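Local structure of short chain dehydrogenase (Mycobacterium smegmatis, 3UCX) at residues 37-42 with 84-89; 92-97 with 126-131; 130-135 with 179-184; 173-178 with 249-254. The protein is probably a nucleotide-dependent oxidoreductase of the short-chain dehydrogenase/reductase family, built on a Rossmann-type fold, although its substrate cannot be named with confidence. All coordinates share one frame; numbering follows the deposited sequence.

Contact 1 of 4, residues 37-42 with 84-89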
loop_
_atom_site.group_PDB
_atom_site.type_symbol
_atom_site.label_atom_id
_atom_site.label_comp_id
_atom_site.label_asym_id
_atom_site.label_seq_id
_atom_site.Cartn_x
_atom_site.Cartn_y
_atom_site.Cartn_z
ATOM N N ASP A 37 18.006 -10.765 29.369
ATOM C CA ASP A 37 17.399 -10.432 30.643
ATOM C C ASP A 37 16.263 -9.476 30.396
ATOM O O ASP A 37 16.320 -8.693 29.458
ATOM C CB ASP A 37 18.410 -9.785 31.579
ATOM C CG ASP A 37 19.487 -10.752 32.008
ATOM O OD1 ASP A 37 19.158 -11.891 32.399
ATOM O OD2 ASP A 37 20.665 -10.376 31.927
ATOM N N LEU A 38 15.254 -9.521 31.261
ATOM C CA LEU A 38 13.995 -8.843 31.008
ATOM C C LEU A 38 13.677 -7.751 32.002
ATOM O O LEU A 38 13.990 -7.856 33.183
ATOM C CB LEU A 38 12.839 -9.856 31.056
ATOM C CG LEU A 38 12.543 -10.709 29.822
ATOM C CD1 LEU A 38 11.895 -9.868 28.733
ATOM C CD2 LEU A 38 13.782 -11.419 29.313
ATOM N N VAL A 39 12.993 -6.735 31.499
ATOM C CA VAL A 39 12.185 -5.824 32.292
ATOM C C VAL A 39 10.744 -6.054 31.881
ATOM O O VAL A 39 10.415 -5.974 30.693
ATOM C CB VAL A 39 12.553 -4.343 32.030
ATOM C CG1 VAL A 39 11.632 -3.430 32.818
ATOM C CG2 VAL A 39 14.025 -4.109 32.369
ATOM N N LEU A 40 9.898 -6.362 32.854
ATOM C CA LEU A 40 8.481 -6.589 32.609
ATOM C C LEU A 40 7.655 -5.459 33.215
ATOM O O LEU A 40 7.729 -5.176 34.427
ATOM C CB LEU A 40 8.062 -7.952 33.195
ATOM C CG LEU A 40 8.907 -9.159 32.777
ATOM C CD1 LEU A 40 8.547 -10.415 33.576
ATOM C CD2 LEU A 40 8.843 -9.414 31.273
ATOM N N ALA A 41 6.854 -4.818 32.376
ATOM C CA ALA A 41 6.043 -3.683 32.784
ATOM C C ALA A 41 4.569 -3.959 32.440
ATOM O O ALA A 41 4.248 -4.406 31.348
ATOM C CB ALA A 41 6.540 -2.403 32.124
ATOM N N ALA A 42 3.697 -3.732 33.415
ATOM C CA ALA A 42 2.251 -3.837 33.251
ATOM C C ALA A 42 1.643 -3.082 34.421
ATOM O O ALA A 42 2.358 -2.778 35.375
ATOM C CB ALA A 42 1.817 -5.293 33.256
ATOM N N LYS A 84 18.912 1.442 37.034
ATOM C CA LYS A 84 19.499 1.035 38.317
ATOM C C LYS A 84 19.813 -0.484 38.327
ATOM O O LYS A 84 20.878 -0.907 38.757
ATOM C CB LYS A 84 18.547 1.432 39.461
ATOM C CG LYS A 84 19.020 1.041 40.843
ATOM C CD LYS A 84 17.952 1.272 41.908
ATOM C CE LYS A 84 18.394 0.640 43.222
ATOM N NZ LYS A 84 17.329 0.605 44.272
ATOM N N ALA A 85 18.899 -1.303 37.818
ATOM C CA ALA A 85 19.083 -2.763 37.836
ATOM C C ALA A 85 20.063 -3.259 36.778
ATOM O O ALA A 85 20.871 -4.132 37.056
ATOM C CB ALA A 85 17.747 -3.474 37.638
ATOM N N TYR A 86 19.953 -2.753 35.546
ATOM C CA TYR A 86 20.716 -3.324 34.439
ATOM C C TYR A 86 21.743 -2.374 33.826
ATOM O O TYR A 86 22.718 -2.822 33.236
ATOM C CB TYR A 86 19.775 -3.787 33.339
ATOM C CG TYR A 86 18.900 -4.973 33.663
ATOM C CD1 TYR A 86 19.455 -6.216 33.963
ATOM C CD2 TYR A 86 17.508 -4.878 33.603
ATOM C CE1 TYR A 86 18.647 -7.316 34.217
ATOM C CE2 TYR A 86 16.697 -5.974 33.870
ATOM C CZ TYR A 86 17.277 -7.191 34.173
ATOM O OH TYR A 86 16.484 -8.302 34.396
ATOM N N GLY A 87 21.494 -1.077 33.912
ATOM C CA GLY A 87 22.402 -0.067 33.345
ATOM C C GLY A 87 22.388 0.043 31.832
ATOM O O GLY A 87 23.194 0.782 31.266
ATOM N N ARG A 88 21.478 -0.686 31.171
ATOM C CA ARG A 88 21.354 -0.646 29.725
ATOM C C ARG A 88 20.019 -1.212 29.264
ATOM O O ARG A 88 19.391 -1.987 29.976
ATOM C CB ARG A 88 22.449 -1.468 29.064
ATOM C CG ARG A 88 22.368 -2.977 29.304
ATOM C CD ARG A 88 23.680 -3.615 28.884
ATOM N NE ARG A 88 24.000 -3.054 27.570
ATOM C CZ ARG A 88 23.842 -3.669 26.408
ATOM N NH1 ARG A 88 23.455 -4.945 26.368
ATOM N NH2 ARG A 88 24.132 -3.007 25.276
ATOM N N VAL A 89 19.640 -0.841 28.047
ATOM C CA VAL A 89 18.468 -1.408 27.350
ATOM C C VAL A 89 18.829 -1.556 25.880
ATOM O O VAL A 89 19.243 -0.590 25.234
ATOM C CB VAL A 89 17.223 -0.505 27.471
ATOM C CG1 VAL A 89 16.060 -1.056 26.632
ATOM C CG2 VAL A 89 16.800 -0.355 28.922
#
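A single tyrosine, Y86, makes this buried contact, reaching from the C-terminal end of helix 72-85 to the first half of strand 37-42, where it meets D37, L38 and V39. Its hydroxyl donates a 2.8 Å hydrogen bond from Y86 OH to L38 O, arriving above the carbonyl plane, 39° out of it, instead of along a lone pair. R61 O is a second, weak partner of the same hydroxyl. The two neighbours of L38 hold the ring. V39 CG2 sits at the ring edge, 3.6 Å from Y86 CE2, and D37 CB approaches obliquely to 3.6 Å from Y86 CE1. The topology is that of the Rossmann crossover: helix 72-85 carries the chain from edge strand 62-66 to strand 91-94, passing over strands 37-42 and 13-17, and V39 also packs on L78 and T82 of that helix. With CG of Y86 beside its own backbone N (chi1 -68°), the phenol is directed at the sheet, and A85 CB lies 4.2 Å above the plane of the Y86 ring, towards its rim. The carboxylate of D37 is almost parallel to the ring (7° between planes); its charge is engaged by R60 and R61, and it is CB that touches the tyrosine. Directly after Y86 the chain turns through G87, whose positive phi takes it out of the helix towards V89 and the next strand.

Contact 2 of 4, residues 92-97 with 126-131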
loop_
_atom_site.group_PDB
_atom_site.type_symbol
_atom_site.label_atom_id
_atom_site.label_comp_id
_atom_site.label_asym_id
_atom_site.label_seq_id
_atom_site.Cartn_x
_atom_site.Cartn_y
_atom_site.Cartn_z
ATOM N N VAL A 92 13.213 -2.390 23.182
ATOM C CA VAL A 92 11.922 -2.055 23.799
ATOM C C VAL A 92 10.806 -2.642 22.937
ATOM O O VAL A 92 10.751 -2.397 21.728
ATOM C CB VAL A 92 11.746 -0.539 23.939
ATOM C CG1 VAL A 92 10.320 -0.208 24.371
ATOM C CG2 VAL A 92 12.775 0.049 24.935
ATOM N N ILE A 93 9.934 -3.428 23.563
ATOM C CA ILE A 93 8.782 -4.041 22.883
ATOM C C ILE A 93 7.500 -3.488 23.503
ATOM O O ILE A 93 7.250 -3.657 24.705
ATOM C CB ILE A 93 8.801 -5.577 22.998
ATOM C CG1 ILE A 93 10.084 -6.143 22.379
ATOM C CG2 ILE A 93 7.567 -6.189 22.317
ATOM C CD1 ILE A 93 10.310 -7.637 22.653
ATOM N N ASN A 94 6.684 -2.831 22.686
ATOM C CA ASN A 94 5.397 -2.343 23.135
ATOM C C ASN A 94 4.357 -3.389 22.729
ATOM O O ASN A 94 3.996 -3.506 21.548
ATOM C CB ASN A 94 5.099 -0.995 22.504
ATOM C CG ASN A 94 5.858 0.130 23.181
ATOM O OD1 ASN A 94 5.817 0.251 24.404
ATOM N ND2 ASN A 94 6.592 0.921 22.406
ATOM N N ASN A 95 3.915 -4.176 23.701
ATOM C CA ASN A 95 3.005 -5.280 23.389
ATOM C C ASN A 95 1.601 -4.755 23.393
ATOM O O ASN A 95 1.272 -3.881 24.210
ATOM C CB ASN A 95 3.151 -6.422 24.355
ATOM C CG ASN A 95 2.244 -7.593 24.015
ATOM O OD1 ASN A 95 1.907 -7.822 22.862
ATOM N ND2 ASN A 95 1.786 -8.275 25.021
ATOM N N ALA A 96 0.779 -5.289 22.473
ATOM C CA ALA A 96 -0.615 -4.840 22.300
ATOM C C ALA A 96 -1.471 -5.526 23.362
ATOM O O ALA A 96 -1.837 -6.691 23.200
ATOM C CB ALA A 96 -1.128 -5.177 20.903
ATOM N N PHE A 97 -1.770 -4.823 24.450
ATOM C CA PHE A 97 -2.518 -5.433 25.563
ATOM C C PHE A 97 -4.017 -5.102 25.497
ATOM O O PHE A 97 -4.855 -5.997 25.650
ATOM C CB PHE A 97 -1.928 -5.006 26.919
ATOM N N ARG A 126 5.558 7.404 24.962
ATOM C CA ARG A 126 6.164 7.719 26.262
ATOM C C ARG A 126 7.269 6.729 26.621
ATOM O O ARG A 126 8.359 7.132 27.043
ATOM C CB ARG A 126 5.086 7.739 27.351
ATOM C CG ARG A 126 5.305 8.770 28.422
ATOM C CD ARG A 126 4.197 8.769 29.486
ATOM N NE ARG A 126 3.270 9.892 29.310
ATOM C CZ ARG A 126 2.071 9.824 28.749
ATOM N NH1 ARG A 126 1.593 8.680 28.297
ATOM N NH2 ARG A 126 1.324 10.920 28.657
ATOM N N LEU A 127 7.005 5.445 26.427
ATOM C CA LEU A 127 8.015 4.398 26.642
ATOM C C LEU A 127 9.239 4.553 25.778
ATOM O O LEU A 127 10.362 4.457 26.258
ATOM C CB LEU A 127 7.451 3.002 26.354
ATOM C CG LEU A 127 7.090 2.148 27.541
ATOM C CD1 LEU A 127 8.290 1.977 28.480
ATOM C CD2 LEU A 127 5.953 2.899 28.202
ATOM N N ILE A 128 9.008 4.730 24.482
ATOM C CA ILE A 128 10.081 4.861 23.514
ATOM C C ILE A 128 10.931 6.074 23.861
ATOM O O ILE A 128 12.154 5.982 23.838
ATOM C CB ILE A 128 9.565 4.930 22.066
ATOM C CG1 ILE A 128 8.952 3.557 21.653
ATOM C CG2 ILE A 128 10.679 5.357 21.118
ATOM C CD1 ILE A 128 8.003 3.593 20.470
ATOM N N GLN A 129 10.289 7.193 24.184
ATOM C CA GLN A 129 11.011 8.412 24.523
ATOM C C GLN A 129 11.807 8.255 25.814
ATOM O O GLN A 129 12.984 8.663 25.884
ATOM C CB GLN A 129 10.048 9.601 24.595
ATOM C CG GLN A 129 9.494 9.935 23.213
ATOM C CD GLN A 129 8.602 11.163 23.145
ATOM O OE1 GLN A 129 7.955 11.543 24.137
ATOM N NE2 GLN A 129 8.551 11.787 21.960
ATOM N N GLY A 130 11.180 7.644 26.829
ATOM C CA GLY A 130 11.839 7.375 28.096
ATOM C C GLY A 130 13.110 6.565 27.946
ATOM O O GLY A 130 14.112 6.827 28.619
ATOM N N PHE A 131 13.063 5.581 27.060
ATOM C CA PHE A 131 14.215 4.734 26.792
ATOM C C PHE A 131 15.081 5.162 25.611
ATOM O O PHE A 131 15.996 4.449 25.239
ATOM C CB PHE A 131 13.744 3.277 26.658
ATOM C CG PHE A 131 13.430 2.638 27.994
ATOM C CD1 PHE A 131 14.424 2.432 28.921
ATOM C CD2 PHE A 131 12.139 2.273 28.321
ATOM C CE1 PHE A 131 14.153 1.847 30.145
ATOM C CE2 PHE A 131 11.852 1.681 29.534
ATOM C CZ PHE A 131 12.854 1.479 30.459
#
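The ring of F131 is approached obliquely by V92 CG2, which lies 4.1 Å from F131 CG and comes closest, at 3.8 Å, to F131 CB; the two side chains cross at about a right angle. At the ring edge, and in its plane, lies CD1 of L127, one turn earlier in the same segment, where the backbone bond from F131 N to L127 O (3.0 Å) closes the last turn. The second flat group, the amide of N94, presents its two ends to different residues of helix 110-130. N94 OD1 rests 3.7 Å from L127 CB, while N94 ND2 is 3.6 Å from I128 CD1 and equally close to CG1 of that isoleucine. These are packing contacts; the amide nitrogen finds its hydrogen-bond partner in N144 OD1 on the adjacent strand. Strand 91-94, helix 110-130 and strand 141-145 together form a beta-alpha-beta unit of the Rossmann-type fold, and N94, N95 and A96 match the start of the NNAG motif of classical short-chain dehydrogenases, with F97 in place of the glycine; the motif is generally linked to the stability of the central sheet. The CG of N94 stands beside the backbone N (chi1 -78°), and from there the amide reaches the helix between L127 and I128. Beyond the contact, R126 makes a cation-pi interaction with F110 of the second subunit.

Contact 3 of 4, residues 130-135 with 179-184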
loop_
_atom_site.group_PDB
_atom_site.type_symbol
_atom_site.label_atom_id
_atom_site.label_comp_id
_atom_site.label_asym_id
_atom_site.label_seq_id
_atom_site.Cartn_x
_atom_site.Cartn_y
_atom_site.Cartn_z
ATOM N N GLY A 130 11.180 7.644 26.829
ATOM C CA GLY A 130 11.839 7.375 28.096
ATOM C C GLY A 130 13.110 6.565 27.946
ATOM O O GLY A 130 14.112 6.827 28.619
ATOM N N PHE A 131 13.063 5.581 27.060
ATOM C CA PHE A 131 14.215 4.734 26.792
ATOM C C PHE A 131 15.081 5.162 25.611
ATOM O O PHE A 131 15.996 4.449 25.239
ATOM C CB PHE A 131 13.744 3.277 26.658
ATOM C CG PHE A 131 13.430 2.638 27.994
ATOM C CD1 PHE A 131 14.424 2.432 28.921
ATOM C CD2 PHE A 131 12.139 2.273 28.321
ATOM C CE1 PHE A 131 14.153 1.847 30.145
ATOM C CE2 PHE A 131 11.852 1.681 29.534
ATOM C CZ PHE A 131 12.854 1.479 30.459
ATOM N N THR A 132 14.837 6.342 25.047
ATOM C CA THR A 132 15.665 6.794 23.932
ATOM C C THR A 132 17.134 6.951 24.339
ATOM O O THR A 132 18.019 6.504 23.594
ATOM C CB THR A 132 15.097 8.043 23.236
ATOM O OG1 THR A 132 13.915 7.688 22.507
ATOM C CG2 THR A 132 16.126 8.711 22.281
ATOM N N PRO A 133 17.413 7.538 25.528
ATOM C CA PRO A 133 18.806 7.650 25.891
ATOM C C PRO A 133 19.533 6.299 25.986
ATOM O O PRO A 133 20.672 6.155 25.499
ATOM C CB PRO A 133 18.752 8.382 27.243
ATOM C CG PRO A 133 17.542 9.235 27.134
ATOM C CD PRO A 133 16.557 8.362 26.405
ATOM N N ALA A 134 18.866 5.313 26.566
ATOM C CA ALA A 134 19.410 3.967 26.646
ATOM C C ALA A 134 19.595 3.347 25.269
ATOM O O ALA A 134 20.658 2.825 24.970
ATOM C CB ALA A 134 18.549 3.085 27.538
ATOM N N LEU A 135 18.585 3.447 24.416
ATOM C CA LEU A 135 18.659 2.906 23.059
ATOM C C LEU A 135 19.678 3.597 22.176
ATOM O O LEU A 135 20.253 2.945 21.295
ATOM C CB LEU A 135 17.283 2.955 22.403
ATOM C CG LEU A 135 16.259 2.029 23.047
ATOM C CD1 LEU A 135 14.880 2.391 22.517
ATOM C CD2 LEU A 135 16.591 0.562 22.806
ATOM N N GLY A 179 16.423 6.912 13.541
ATOM C CA GLY A 179 17.417 6.256 12.693
ATOM C C GLY A 179 18.780 6.956 12.668
ATOM O O GLY A 179 19.803 6.314 12.579
ATOM N N GLU A 180 18.806 8.266 12.789
ATOM C CA GLU A 180 20.104 8.942 12.825
ATOM C C GLU A 180 20.904 8.665 14.092
ATOM O O GLU A 180 22.136 8.745 14.070
ATOM C CB GLU A 180 19.984 10.442 12.555
ATOM C CG GLU A 180 20.429 10.744 11.127
ATOM C CD GLU A 180 20.406 12.221 10.794
ATOM O OE1 GLU A 180 20.049 13.035 11.683
ATOM O OE2 GLU A 180 20.747 12.558 9.640
ATOM N N LYS A 181 20.224 8.246 15.150
ATOM C CA LYS A 181 20.896 7.755 16.346
ATOM C C LYS A 181 21.228 6.256 16.290
ATOM O O LYS A 181 21.756 5.709 17.247
ATOM C CB LYS A 181 20.007 7.999 17.533
ATOM C CG LYS A 181 19.682 9.450 17.763
ATOM C CD LYS A 181 18.702 9.441 18.913
ATOM C CE LYS A 181 17.716 10.566 18.885
ATOM N NZ LYS A 181 18.164 11.554 19.846
ATOM N N GLY A 182 20.912 5.607 15.173
ATOM C CA GLY A 182 21.182 4.196 14.976
ATOM C C GLY A 182 20.148 3.298 15.627
ATOM O O GLY A 182 20.409 2.101 15.779
ATOM N N ILE A 183 18.992 3.852 16.011
ATOM C CA ILE A 183 17.926 3.073 16.665
ATOM C C ILE A 183 16.950 2.592 15.569
ATOM O O ILE A 183 16.479 3.404 14.789
ATOM C CB ILE A 183 17.148 3.900 17.710
ATOM C CG1 ILE A 183 18.088 4.370 18.851
ATOM C CG2 ILE A 183 15.973 3.129 18.297
ATOM C CD1 ILE A 183 17.454 5.472 19.684
ATOM N N ARG A 184 16.688 1.288 15.539
ATOM C CA ARG A 184 15.725 0.681 14.611
ATOM C C ARG A 184 14.339 0.653 15.241
ATOM O O ARG A 184 14.186 0.465 16.458
ATOM C CB ARG A 184 16.159 -0.734 14.225
ATOM C CG ARG A 184 17.503 -0.759 13.519
ATOM C CD ARG A 184 17.904 -2.137 13.003
ATOM N NE ARG A 184 17.947 -3.143 14.060
ATOM C CZ ARG A 184 16.987 -4.048 14.334
ATOM N NH1 ARG A 184 15.863 -4.165 13.629
ATOM N NH2 ARG A 184 17.183 -4.885 15.334
#
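L135 and I183 meet between two backbone hydrogen bonds: L135 N to F131 O at 2.9 Å in the first turn of helix 132-138, and G182 N to G179 O, also 2.9 Å, in the type I turn from G179 to G182. No hydrogen bond crosses between the segments. I183 CD1 rests 3.7 Å from L135 CB, and I183 CG1 lies 3.6 Å from L135 O, so the isoleucine lies against both the side chain and the backbone of the leucine. The CG1 branch of I183 stands beside its backbone N (chi1 -62°), and with the chain extended beyond it the terminal methyl reaches the helix. G182, with positive phi and two bonds back into the last turn, forms a Schellman motif after helix 158-179, and the chain then passes I183 into strand 184-190; this is the return leg of a beta-alpha-beta crossover of the Rossmann-type sheet, here packed against the short helix that precedes strand 141-145. L135 continues inward onto V92 and V142. Nearer the surface, K181 CE passes 4.2 Å from T132 CG2, the two side chains crossing at about a right angle. Their polar ends are engaged with other residues: the ammonium of K181, on a chain bent at its last torsion, forms a salt bridge with E136, and the hydroxyl of T132 bonds to I128 O, one helical turn back across the break between the helices.

Contact 4 of 4, residues 173-178 with 249-254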
loop_
_atom_site.group_PDB
_atom_site.type_symbol
_atom_site.label_atom_id
_atom_site.label_comp_id
_atom_site.label_asym_id
_atom_site.label_seq_id
_atom_site.Cartn_x
_atom_site.Cartn_y
_atom_site.Cartn_z
ATOM N N THR A 173 7.333 7.246 11.352
ATOM C CA THR A 173 8.047 8.507 11.582
ATOM C C THR A 173 9.213 8.315 12.587
ATOM O O THR A 173 10.311 8.878 12.402
ATOM C CB THR A 173 7.096 9.587 12.117
ATOM O OG1 THR A 173 6.013 9.787 11.179
ATOM C CG2 THR A 173 7.857 10.943 12.330
ATOM N N LEU A 174 8.979 7.501 13.620
ATOM C CA LEU A 174 10.011 7.249 14.627
ATOM C C LEU A 174 11.206 6.539 14.024
ATOM O O LEU A 174 12.343 6.760 14.470
ATOM C CB LEU A 174 9.476 6.490 15.848
ATOM C CG LEU A 174 8.615 7.304 16.838
ATOM C CD1 LEU A 174 7.978 6.399 17.909
ATOM C CD2 LEU A 174 9.464 8.416 17.512
ATOM N N ALA A 175 10.982 5.664 13.040
ATOM C CA ALA A 175 12.106 5.032 12.358
ATOM C C ALA A 175 12.979 6.121 11.698
ATOM O O ALA A 175 14.220 6.088 11.785
ATOM C CB ALA A 175 11.617 4.005 11.320
ATOM N N THR A 176 12.337 7.101 11.071
ATOM C CA THR A 176 13.074 8.191 10.443
ATOM C C THR A 176 13.810 8.995 11.510
ATOM O O THR A 176 15.027 9.253 11.375
ATOM C CB THR A 176 12.145 9.097 9.630
ATOM O OG1 THR A 176 11.471 8.289 8.671
ATOM C CG2 THR A 176 12.929 10.230 8.911
ATOM N N GLU A 177 13.080 9.391 12.548
ATOM C CA GLU A 177 13.607 10.319 13.536
ATOM C C GLU A 177 14.664 9.717 14.454
ATOM O O GLU A 177 15.581 10.418 14.890
ATOM C CB GLU A 177 12.470 10.960 14.328
ATOM C CG GLU A 177 11.626 11.867 13.433
ATOM C CD GLU A 177 10.546 12.654 14.156
ATOM O OE1 GLU A 177 10.292 12.395 15.355
ATOM O OE2 GLU A 177 9.916 13.517 13.471
ATOM N N LEU A 178 14.545 8.446 14.783
ATOM C CA LEU A 178 15.500 7.807 15.644
ATOM C C LEU A 178 16.612 7.100 14.854
ATOM O O LEU A 178 17.627 6.759 15.431
ATOM C CB LEU A 178 14.812 6.845 16.601
ATOM C CG LEU A 178 13.695 7.393 17.489
ATOM C CD1 LEU A 178 13.130 6.287 18.373
ATOM C CD2 LEU A 178 14.242 8.561 18.329
ATOM N N GLY A 249 19.599 -4.573 9.272
ATOM C CA GLY A 249 19.395 -3.813 8.040
ATOM C C GLY A 249 17.968 -3.344 7.853
ATOM O O GLY A 249 17.644 -2.744 6.832
ATOM N N ILE A 250 17.123 -3.597 8.849
ATOM C CA ILE A 250 15.673 -3.425 8.699
ATOM C C ILE A 250 15.140 -2.417 9.707
ATOM O O ILE A 250 15.273 -2.586 10.927
ATOM C CB ILE A 250 14.905 -4.757 8.878
ATOM C CG1 ILE A 250 15.439 -5.802 7.888
ATOM C CG2 ILE A 250 13.394 -4.498 8.743
ATOM C CD1 ILE A 250 14.852 -7.196 8.135
ATOM N N THR A 251 14.580 -1.339 9.186
ATOM C CA THR A 251 13.851 -0.401 10.025
ATOM C C THR A 251 12.731 0.220 9.216
ATOM O O THR A 251 12.793 0.275 7.991
ATOM C CB THR A 251 14.779 0.676 10.625
ATOM O OG1 THR A 251 14.104 1.372 11.686
ATOM C CG2 THR A 251 15.244 1.666 9.527
ATOM N N GLY A 252 11.726 0.705 9.932
ATOM C CA GLY A 252 10.566 1.322 9.339
ATOM C C GLY A 252 9.531 0.365 8.747
ATOM O O GLY A 252 8.621 0.821 8.044
ATOM N N GLN A 253 9.640 -0.928 9.055
ATOM C CA GLN A 253 8.853 -1.962 8.371
ATOM C C GLN A 253 7.790 -2.557 9.271
ATOM O O GLN A 253 7.938 -2.576 10.486
ATOM C CB GLN A 253 9.758 -3.093 7.869
ATOM C CG GLN A 253 10.887 -2.607 6.977
ATOM C CD GLN A 253 10.431 -1.667 5.867
ATOM O OE1 GLN A 253 9.420 -1.909 5.210
ATOM N NE2 GLN A 253 11.199 -0.567 5.645
ATOM N N ALA A 254 6.718 -3.041 8.637
ATOM C CA ALA A 254 5.654 -3.763 9.279
ATOM C C ALA A 254 5.730 -5.221 8.777
ATOM O O ALA A 254 5.666 -5.474 7.582
ATOM C CB ALA A 254 4.304 -3.131 8.898
HETATM O O HOH W 1 15.337 3.706 12.351
#
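Two torsions set up the meeting of T251 and G252 with A175. In T251, OG1 lies anti to the backbone N (chi1 -166°), which puts CG2 in the crowded position between N and the carbonyl carbon and brings the hydroxyl up to the helix. In G252, a positive phi of 78° accompanies a turn at which the backbone comes against the A175 methyl, with G252 N 3.6 Å from A175 CB. The result is tight: A175 CB is 3.5 Å from G252 CA, closer than usual for two carbons, and 3.6 Å from T251 OG1. A water completes the junction. It donates to A175 O at 2.7 Å and accepts from T251 OG1, also at 2.7 Å, bridging helix and loop without any direct hydrogen bond between them. Because T251 OG1 is also the partner of V185 N, this one hydroxyl is held from two directions and its rotation is probably well fixed. Helix 158-179, whose opposite end bears the family's YxxxK sequence, here packs on the loop that leads into strand 254-257, the last strand of the Rossmann-type sheet. Within the loop, Q253 NE2 donates to T251 O over 3.0 Å with an N-H...O angle of 147°, a bond that folds the glutamine back over the turn. The Q253 amide also bonds to Y262 and A264 of the third subunit, and T176 OG1 to D225 of the third subunit. E177 bonds to K156 N and packs on P104 of the second subunit, two residues that line the observed 2-(2-methoxyethoxy)ethanol pocket.

In the fold
The four contacts follow the Rossmann-type sheet from strand 37-42 to the approach of edge strand 254-257. Contact 1 lies wholly ahead of contact 2 along the chain, and their centres lie 12 Å apart. Contact 2 hands over directly to contact 3, sharing G130 and F131 where helices 110-130 and 132-138 meet. F131 also packs on V89 of contact 1, so packing through V89, F131 and L135 links these three. Contacts 3 and 4, 11 Å apart, alternate along the chain and take consecutive segments at the end of helix 158-179; R184 NH1 probably bonds I250 O between them. Contacts 1 and 4 are 23 Å apart and do not touch. Contacts 2 and 4 reach the second subunit, contacts 3 and 4 the third, so this part of the fold also lies at subunit interfaces of the four-chain assembly.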